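Local coordinates for protein probable chitinase (Chromobacterium violaceum, PDB 5JH8) that probably binds chitin and, as a family 18 glycosyl hydrolase with a TIM-barrel fold, probably hydrolyses it, at residues M3-Y8 / Y172-S177; D198-A203 / A210-G215. All coordinates share one frame; numbering follows the deposited sequence. Where two conformers were deposited one is given.

Overall arrangement
From the N terminus, strand 3-8 enters the TIM barrel between parallel strands 27-35 and 293-297. Interaction 1 closes a long loop of 163 residues by bringing this strand, across the barrel interior, to strand 172-176. The chain then continues into helix 193-206, turns, and returns as strand 212-222; interaction 2 closes this short loop of six residues. The two loops are in series, neither nested nor crossed. The centres of the two contacts lie about 11 Å apart: interaction 1 inside the barrel, interaction 2 between strand and helix. Strands 172-176 and 212-222 are neighbours, joined by probable hydrogen bonds from L173 N to K211 O and between S177 OG and G215 O.

Interaction 1 (M3-Y8 / Y172-S177); sequences MVLAYY and YLQIMS. With HIS (histidine), chain F.
The selenium of M3, a selenomethionine, sits over one face of the Y172 ring, 4.1 Å from SE to the ring centroid and 15° off the normal. This is a Met-aromatic contact in its selenium form. The chain of M3 runs extended and bends only at chi3 (-79°), which carries CE to 3.5 Å from Y172 CE2, near the ring's rim. L213 touches both residues.

Apolar contact continues more loosely at L5, whose CD2 is 4.3 Å from Q174 CG. The strand axes come no closer than 10.8 Å, too far for backbone pairing, so side chains make the contact.

The polar meeting is between Y7 and Q174, which reach toward each other from their two strands. Y7 OH stands 3.2 Å from Q174 OE1, with the ring and amide planes 53° apart, but each is hydrogen-bonded elsewhere: Y7 OH with N109 OD1, Q174 OE1 with S144 OG. Q174 NE2 is hydrogen-bonded to S295 OG and Y178 OH, so the amide is held at both ends.

CE1 of the bound histidine lies over one face of the Y7 ring and 3.7 Å from Q174 OE1.

The barrel interior thus passes from apolar M3 and Y172 to polar Y7 and Q174; the bonds to Q174 probably keep its amide oriented in the histidine pocket.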
HETATM    1  N   MSE A   3       7.804 -10.804   6.074  1.00  8.91           N
HETATM    2  CA  MSE A   3       8.114  -9.403   5.820  1.00  8.21           C
HETATM    3  C   MSE A   3       7.016  -8.543   6.431  1.00  7.51           C
HETATM    4  O   MSE A   3       5.827  -8.837   6.293  1.00  8.54           O
HETATM    5  CB  MSE A   3       8.241  -9.125   4.325  1.00  8.40           C
HETATM    6  CG  MSE A   3       8.427  -7.653   4.019  1.00  9.11           C
HETATM    7 SE   MSE A   3       8.741  -7.192   2.144  0.87  8.20          SE
HETATM    8  CE  MSE A   3      10.614  -7.670   2.100  1.00  9.06           C
ATOM      9  N   VAL A   4       7.417  -7.467   7.098  1.00  6.66           N
ATOM     10  CA  VAL A   4       6.492  -6.507   7.687  1.00  6.30           C
ATOM     11  C   VAL A   4       6.917  -5.166   7.106  1.00  5.97           C
ATOM     12  O   VAL A   4       7.878  -4.544   7.583  1.00  6.87           O
ATOM     13  CB  VAL A   4       6.520  -6.538   9.218  1.00  6.84           C
ATOM     14  CG1 VAL A   4       5.516  -5.566   9.800  1.00  6.96           C
ATOM     15  CG2 VAL A   4       6.274  -7.976   9.707  1.00  7.72           C
ATOM     16  N   LEU A   5       6.235  -4.742   6.037  1.00  6.07           N
ATOM     17  CA  LEU A   5       6.664  -3.626   5.203  1.00  5.94           C
ATOM     18  C   LEU A   5       5.904  -2.379   5.614  1.00  5.59           C
ATOM     19  O   LEU A   5       4.695  -2.284   5.407  1.00  6.59           O
ATOM     20  CB  LEU A   5       6.395  -3.948   3.732  1.00  6.21           C
ATOM     21  CG  LEU A   5       6.751  -2.849   2.733  1.00  6.31           C
ATOM     22  CD1 LEU A   5       8.265  -2.657   2.625  1.00  6.71           C
ATOM     23  CD2 LEU A   5       6.168  -3.207   1.376  1.00  7.27           C
ATOM     24  N   ALA A   6       6.611  -1.404   6.168  1.00  5.39           N
ATOM     25  CA  ALA A   6       6.013  -0.120   6.507  1.00  5.40           C
ATOM     26  C   ALA A   6       6.220   0.864   5.363  1.00  5.52           C
ATOM     27  O   ALA A   6       7.240   0.847   4.693  1.00  9.01           O
ATOM     28  CB  ALA A   6       6.657   0.424   7.786  1.00  6.47           C
ATOM     29  N   TYR A   7       5.249   1.750   5.166  1.00  6.71           N
ATOM     30  CA  TYR A   7       5.326   2.821   4.175  1.00  6.22           C
ATOM     31  C   TYR A   7       5.761   4.123   4.843  1.00  5.99           C
ATOM     32  O   TYR A   7       5.099   4.621   5.753  1.00  7.22           O
ATOM     33  CB  TYR A   7       3.996   2.994   3.408  1.00  6.19           C
ATOM     34  CG  TYR A   7       3.968   2.059   2.222  1.00  6.90           C
ATOM     35  CD1 TYR A   7       3.689   0.726   2.373  1.00  7.93           C
ATOM     36  CD2 TYR A   7       4.396   2.492   0.975  1.00  6.72           C
ATOM     37  CE1 TYR A   7       3.798  -0.141   1.328  1.00  8.18           C
ATOM     38  CE2 TYR A   7       4.482   1.636  -0.089  1.00  7.12           C
ATOM     39  CZ  TYR A   7       4.211   0.314   0.088  1.00  7.40           C
ATOM     40  OH  TYR A   7       4.362  -0.575  -0.938  1.00  8.78           O
ATOM     41  N   TYR A   8       6.900   4.651   4.379  1.00  6.04           N
ATOM     42  CA  TYR A   8       7.452   5.931   4.819  1.00  6.71           C
ATOM     43  C   TYR A   8       7.168   6.942   3.715  1.00  7.13           C
ATOM     44  O   TYR A   8       7.848   6.970   2.693  1.00  7.18           O
ATOM     45  CB  TYR A   8       8.943   5.798   5.110  1.00  7.15           C
ATOM     46  CG  TYR A   8       9.534   7.057   5.687  1.00  7.05           C
ATOM     47  CD1 TYR A   8       9.266   7.417   6.977  1.00  7.29           C
ATOM     48  CD2 TYR A   8      10.340   7.900   4.932  1.00  8.17           C
ATOM     49  CE1 TYR A   8       9.786   8.572   7.519  1.00  7.78           C
ATOM     50  CE2 TYR A   8      10.849   9.074   5.471  1.00  8.38           C
ATOM     51  CZ  TYR A   8      10.572   9.407   6.779  1.00  8.32           C
ATOM     52  OH  TYR A   8      11.073  10.549   7.367  1.00  9.30           O
ATOM     53  N   TYR A 172       7.897  -9.612  -4.646  1.00  7.28           N
ATOM     54  CA  TYR A 172       6.641  -9.498  -3.932  1.00  6.70           C
ATOM     55  C   TYR A 172       5.681  -8.641  -4.734  1.00  6.86           C
ATOM     56  O   TYR A 172       6.089  -7.672  -5.386  1.00  7.03           O
ATOM     57  CB  TYR A 172       6.804  -8.800  -2.587  1.00  8.11           C
ATOM     58  CG  TYR A 172       7.695  -9.504  -1.606  1.00  8.38           C
ATOM     59  CD1 TYR A 172       7.181 -10.484  -0.756  1.00  9.44           C
ATOM     60  CD2 TYR A 172       9.057  -9.194  -1.509  1.00  8.95           C
ATOM     61  CE1 TYR A 172       7.979 -11.125   0.165  1.00 10.82           C
ATOM     62  CE2 TYR A 172       9.858  -9.829  -0.603  1.00 10.42           C
ATOM     63  CZ  TYR A 172       9.313 -10.794   0.243  1.00 11.00           C
ATOM     64  OH  TYR A 172      10.135 -11.419   1.161  1.00 13.02           O
ATOM     65  N   LEU A 173       4.395  -8.981  -4.645  1.00  7.43           N
ATOM     66  CA  LEU A 173       3.320  -8.048  -4.960  1.00  6.84           C
ATOM     67  C   LEU A 173       2.790  -7.506  -3.651  1.00  6.36           C
ATOM     68  O   LEU A 173       2.432  -8.276  -2.745  1.00  7.69           O
ATOM     69  CB  LEU A 173       2.167  -8.689  -5.738  1.00  7.72           C
ATOM     70  CG  LEU A 173       2.570  -9.401  -7.026  1.00  8.38           C
ATOM     71  CD1 LEU A 173       1.345  -9.849  -7.783  1.00  9.23           C
ATOM     72  CD2 LEU A 173       3.440  -8.513  -7.922  1.00  8.60           C
ATOM     73  N   GLN A 174       2.743  -6.175  -3.553  1.00  6.36           N
ATOM     74  CA  GLN A 174       2.163  -5.487  -2.400  1.00  6.41           C
ATOM     75  C   GLN A 174       0.702  -5.254  -2.778  1.00  6.39           C
ATOM     76  O   GLN A 174       0.394  -4.351  -3.563  1.00  7.09           O
ATOM     77  CB  GLN A 174       2.940  -4.206  -2.089  1.00  6.64           C
ATOM     78  CG  GLN A 174       2.509  -3.520  -0.814  1.00  6.61           C
ATOM     79  CD  GLN A 174       1.513  -2.387  -1.001  1.00  6.39           C
ATOM     80  OE1 GLN A 174       1.553  -1.635  -1.968  1.00  7.39           O
ATOM     81  NE2 GLN A 174       0.643  -2.236  -0.017  1.00  6.99           N
ATOM     82  N   ILE A 175      -0.188  -6.091  -2.257  0.61  7.15           N
ATOM     83  CA  ILE A 175      -1.597  -6.010  -2.615  0.61  8.36           C
ATOM     84  C   ILE A 175      -2.249  -4.935  -1.762  0.61  7.52           C
ATOM     85  O   ILE A 175      -2.346  -5.079  -0.535  0.61  7.90           O
ATOM     86  CB  ILE A 175      -2.299  -7.359  -2.434  0.61  9.49           C
ATOM     87  CG1 ILE A 175      -1.723  -8.370  -3.425  0.61 11.01           C
ATOM     88  CG2 ILE A 175      -3.820  -7.179  -2.612  0.61 10.18           C
ATOM     89  CD1 ILE A 175      -2.434  -9.688  -3.434  0.61 12.94           C
HETATM   90  N   MSE A 176      -2.710  -3.871  -2.408  0.61  7.38           N
HETATM   91  CA  MSE A 176      -3.228  -2.704  -1.705  0.61  8.03           C
HETATM   92  C   MSE A 176      -4.664  -2.982  -1.265  0.61  7.24           C
HETATM   93  O   MSE A 176      -5.637  -2.405  -1.809  0.61  7.50           O
HETATM   94  CB  MSE A 176      -3.152  -1.475  -2.608  0.61  9.49           C
HETATM   95  CG  MSE A 176      -1.729  -1.136  -2.963  0.61 11.73           C
HETATM   96 SE   MSE A 176      -1.572   0.240  -4.332  0.61 14.71          SE
HETATM   97  CE  MSE A 176      -2.887   1.482  -3.633  0.61 16.43           C
ATOM     98  N   SER A 177      -4.795  -3.903  -0.307  1.00  6.46           N
ATOM     99  CA  SER A 177      -6.102  -4.329   0.191  1.00  6.51           C
ATOM    100  C   SER A 177      -6.656  -3.326   1.199  1.00  6.88           C
ATOM    101  O   SER A 177      -6.949  -3.642   2.358  1.00  7.48           O
ATOM    102  CB  SER A 177      -6.037  -5.737   0.762  1.00  6.69           C
ATOM    103  OG  SER A 177      -5.012  -5.910   1.710  1.00  7.22           O
TER
HETATM  104  N   HIS F 505      -2.462   5.991  -1.932  1.00 14.22           N
HETATM  105  CA  HIS F 505      -1.044   6.336  -1.982  1.00 14.79           C
HETATM  106  C   HIS F 505      -0.871   7.725  -2.580  1.00 17.26           C
HETATM  107  O   HIS F 505      -1.733   8.231  -3.310  1.00 18.47           O
HETATM  108  CB  HIS F 505      -0.264   5.293  -2.787  1.00 13.58           C
HETATM  109  CG  HIS F 505      -0.144   3.965  -2.102  1.00 12.04           C
HETATM  110  ND1 HIS F 505       0.790   3.021  -2.471  1.00 12.71           N
HETATM  111  CD2 HIS F 505      -0.851   3.415  -1.086  1.00 11.78           C
HETATM  112  CE1 HIS F 505       0.670   1.958  -1.697  1.00 13.16           C
HETATM  113  NE2 HIS F 505      -0.334   2.162  -0.862  1.00 11.83           N
HETATM  114  OXT HIS F 505       0.145   8.376  -2.330  1.00 19.47           O

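Interaction 2 (D198-A203 / A210-G215)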
ATOM      1  N   ASP A 198     -11.361 -12.520  -0.502  1.00  9.54           N
ATOM      2  CA  ASP A 198     -11.607 -12.772  -1.917  1.00  9.65           C
ATOM      3  C   ASP A 198     -10.416 -12.331  -2.754  1.00  9.49           C
ATOM      4  O   ASP A 198     -10.014 -13.019  -3.698  1.00  9.84           O
ATOM      5  CB  ASP A 198     -12.853 -12.033  -2.406  1.00 10.13           C
ATOM      6  CG  ASP A 198     -14.149 -12.600  -1.859  1.00 13.18           C
ATOM      7  OD1 ASP A 198     -14.170 -13.744  -1.361  1.00 14.30           O
ATOM      8  OD2 ASP A 198     -15.183 -11.912  -1.971  1.00 14.51           O
ATOM      9  N   ASP A 199      -9.855 -11.163  -2.433  1.00  8.78           N
ATOM     10  CA  ASP A 199      -8.719 -10.662  -3.193  1.00  8.46           C
ATOM     11  C   ASP A 199      -7.498 -11.563  -3.027  1.00  8.33           C
ATOM     12  O   ASP A 199      -6.775 -11.824  -3.997  1.00  9.13           O
ATOM     13  CB  ASP A 199      -8.346  -9.257  -2.718  1.00  8.56           C
ATOM     14  CG  ASP A 199      -9.447  -8.228  -2.848  1.00  9.28           C
ATOM     15  OD1 ASP A 199     -10.352  -8.367  -3.687  1.00 10.48           O
ATOM     16  OD2 ASP A 199      -9.326  -7.215  -2.097  1.00 10.74           O
ATOM     17  N   LEU A 200      -7.249 -12.038  -1.800  1.00  8.54           N
ATOM     18  CA  LEU A 200      -6.108 -12.911  -1.538  1.00  8.91           C
ATOM     19  C   LEU A 200      -6.298 -14.284  -2.167  1.00  9.39           C
ATOM     20  O   LEU A 200      -5.342 -14.854  -2.697  1.00  9.82           O
ATOM     21  CB  LEU A 200      -5.861 -13.013  -0.040  1.00  9.24           C
ATOM     22  CG  LEU A 200      -5.324 -11.731   0.613  1.00  9.26           C
ATOM     23  CD1 LEU A 200      -5.283 -11.920   2.117  1.00  9.66           C
ATOM     24  CD2 LEU A 200      -3.950 -11.362   0.098  1.00 10.11           C
ATOM     25  N   ASP A 201      -7.521 -14.822  -2.149  1.00  9.85           N
ATOM     26  CA  ASP A 201      -7.783 -16.083  -2.843  1.00 10.21           C
ATOM     27  C   ASP A 201      -7.396 -15.949  -4.308  1.00  9.95           C
ATOM     28  O   ASP A 201      -6.777 -16.841  -4.900  1.00 11.28           O
ATOM     29  CB  ASP A 201      -9.280 -16.419  -2.784  1.00 11.95           C
ATOM     30  CG  ASP A 201      -9.771 -16.852  -1.418  1.00 13.95           C
ATOM     31  OD1 ASP A 201      -8.964 -17.069  -0.515  1.00 14.17           O
ATOM     32  OD2 ASP A 201     -11.000 -17.025  -1.277  1.00 14.99           O
ATOM     33  N   TYR A 202      -7.812 -14.847  -4.925  1.00  9.90           N
ATOM     34  CA  TYR A 202      -7.519 -14.594  -6.326  1.00 10.55           C
ATOM     35  C   TYR A 202      -6.016 -14.505  -6.545  1.00  9.31           C
ATOM     36  O   TYR A 202      -5.469 -15.096  -7.483  1.00  9.90           O
ATOM     37  CB  TYR A 202      -8.227 -13.295  -6.733  1.00 10.26           C
ATOM     38  CG  TYR A 202      -7.939 -12.800  -8.131  1.00 10.44           C
ATOM     39  CD1 TYR A 202      -8.660 -13.258  -9.212  1.00 11.07           C
ATOM     40  CD2 TYR A 202      -6.944 -11.864  -8.363  1.00 10.07           C
ATOM     41  CE1 TYR A 202      -8.382 -12.811 -10.479  1.00 11.20           C
ATOM     42  CE2 TYR A 202      -6.652 -11.413  -9.632  1.00 10.36           C
ATOM     43  CZ  TYR A 202      -7.384 -11.879 -10.681  1.00 11.39           C
ATOM     44  OH  TYR A 202      -7.083 -11.430 -11.944  1.00 11.36           O
ATOM     45  N   ALA A 203      -5.326 -13.764  -5.670  1.00  8.88           N
ATOM     46  CA  ALA A 203      -3.889 -13.550  -5.818  1.00  9.14           C
ATOM     47  C   ALA A 203      -3.103 -14.847  -5.666  1.00  8.82           C
ATOM     48  O   ALA A 203      -2.213 -15.114  -6.477  1.00  9.51           O
ATOM     49  CB  ALA A 203      -3.409 -12.504  -4.815  1.00  9.56           C
ATOM     50  N   ALA A 210       3.982 -16.963  -0.986  1.00  8.86           N
ATOM     51  CA  ALA A 210       5.131 -16.358  -0.322  1.00  9.16           C
ATOM     52  C   ALA A 210       5.580 -15.073  -0.992  1.00  8.60           C
ATOM     53  O   ALA A 210       6.350 -14.316  -0.397  1.00  9.07           O
ATOM     54  CB  ALA A 210       6.288 -17.351  -0.278  1.00 10.31           C
ATOM     55  N   LYS A 211       5.110 -14.792  -2.209  1.00  8.55           N
ATOM     56  CA  LYS A 211       5.412 -13.549  -2.894  1.00  9.03           C
ATOM     57  C   LYS A 211       4.316 -12.506  -2.749  1.00  9.34           C
ATOM     58  O   LYS A 211       4.373 -11.476  -3.412  1.00 13.57           O
ATOM     59  CB  LYS A 211       5.641 -13.818  -4.379  1.00  9.95           C
ATOM     60  CG  LYS A 211       6.816 -14.692  -4.697  1.00 12.85           C
ATOM     61  CD  LYS A 211       6.936 -14.781  -6.209  1.00 15.21           C
ATOM     62  CE  LYS A 211       8.351 -14.693  -6.654  1.00 14.41           C
ATOM     63  NZ  LYS A 211       8.432 -14.616  -8.118  1.00 13.17           N
ATOM     64  N   ILE A 212       3.301 -12.770  -1.941  1.00  7.68           N
ATOM     65  CA  ILE A 212       2.211 -11.834  -1.723  1.00  7.75           C
ATOM     66  C   ILE A 212       2.349 -11.195  -0.351  1.00  7.49           C
ATOM     67  O   ILE A 212       2.580 -11.884   0.643  1.00  7.98           O
ATOM     68  CB  ILE A 212       0.857 -12.551  -1.861  1.00  8.61           C
ATOM     69  CG1 ILE A 212       0.657 -13.099  -3.283  1.00  8.63           C
ATOM     70  CG2 ILE A 212      -0.295 -11.652  -1.416  1.00  9.54           C
ATOM     71  CD1 ILE A 212       0.603 -12.074  -4.363  1.00 10.00           C
ATOM     72  N   LEU A 213       2.178  -9.872  -0.311  1.00  6.69           N
ATOM     73  CA  LEU A 213       1.946  -9.134   0.921  1.00  6.67           C
ATOM     74  C   LEU A 213       0.509  -8.626   0.879  1.00  6.85           C
ATOM     75  O   LEU A 213       0.091  -8.066  -0.138  1.00  7.30           O
ATOM     76  CB  LEU A 213       2.880  -7.923   1.040  1.00  7.13           C
ATOM     77  CG  LEU A 213       4.358  -8.157   0.790  1.00  7.21           C
ATOM     78  CD1 LEU A 213       5.060  -6.831   0.744  1.00  8.76           C
ATOM     79  CD2 LEU A 213       4.969  -9.057   1.862  1.00  8.33           C
ATOM     80  N   ASN A 214      -0.266  -8.820   1.958  1.00  6.74           N
ATOM     81  CA  ASN A 214      -1.513  -8.083   2.058  1.00  7.00           C
ATOM     82  C   ASN A 214      -1.223  -6.670   2.542  1.00  6.45           C
ATOM     83  O   ASN A 214      -0.080  -6.297   2.817  1.00  6.82           O
ATOM     84  CB  ASN A 214      -2.575  -8.838   2.857  1.00  6.99           C
ATOM     85  CG  ASN A 214      -2.284  -8.908   4.332  1.00  7.09           C
ATOM     86  OD1 ASN A 214      -1.144  -8.848   4.761  1.00  7.85           O
ATOM     87  ND2 ASN A 214      -3.346  -9.063   5.134  1.00  7.72           N
ATOM     88  N   GLY A 215      -2.282  -5.879   2.607  1.00  6.59           N
ATOM     89  CA  GLY A 215      -2.192  -4.483   3.007  1.00  6.16           C
ATOM     90  C   GLY A 215      -3.203  -4.171   4.086  1.00  6.31           C
ATOM     91  O   GLY A 215      -4.372  -4.571   4.003  1.00  7.06           O
TER
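Helix segment 198-203 and strand segment 212-215 run nearly antiparallel, their directions 168° apart and their axes 10.2 Å apart at closest approach. The CA atoms of L200 and N214 are 7.6 Å apart, and those of A203 and I212 are 7.5 Å apart. Three residues along the helix therefore answer to two along the strand, in reversed order. This is the return half of the beta-alpha-beta unit made by strand 172-176, helix 193-206 and strand 212-222, a repeating element of the TIM barrel.

Four side chains carry the contact. L200 leans over the strand with its methyl groups: CD2 lies 4.0 Å from I212 CG2 and also 4.0 Å from N214 CB, so one branch spans both strand residues. L200 and I212 lie alongside each other, pointing opposite ways. The other end of I212 meets the helix almost one turn on, where CD1 is 4.1 Å from A203 CB. With CG2 anti to the backbone N and CG1 beside it (chi1 -63°), the two branches of I212 are divided between L200 and A203.

N214 offers the helix its CB alone, while its amide is engaged elsewhere: OD1 is hydrogen-bonded to T294 OG1 and ND2 to K282 O. L285 and Y289 of helix 276-289 also touch L200, and V286 touches N214.

All four touching residues are buried and meet through carbon atoms at van der Waals distance. The helix is therefore seated on the strand by apolar packing, and the buried amide of N214 finds its polar partners in the adjoining strand 293-297 and helix 276-289.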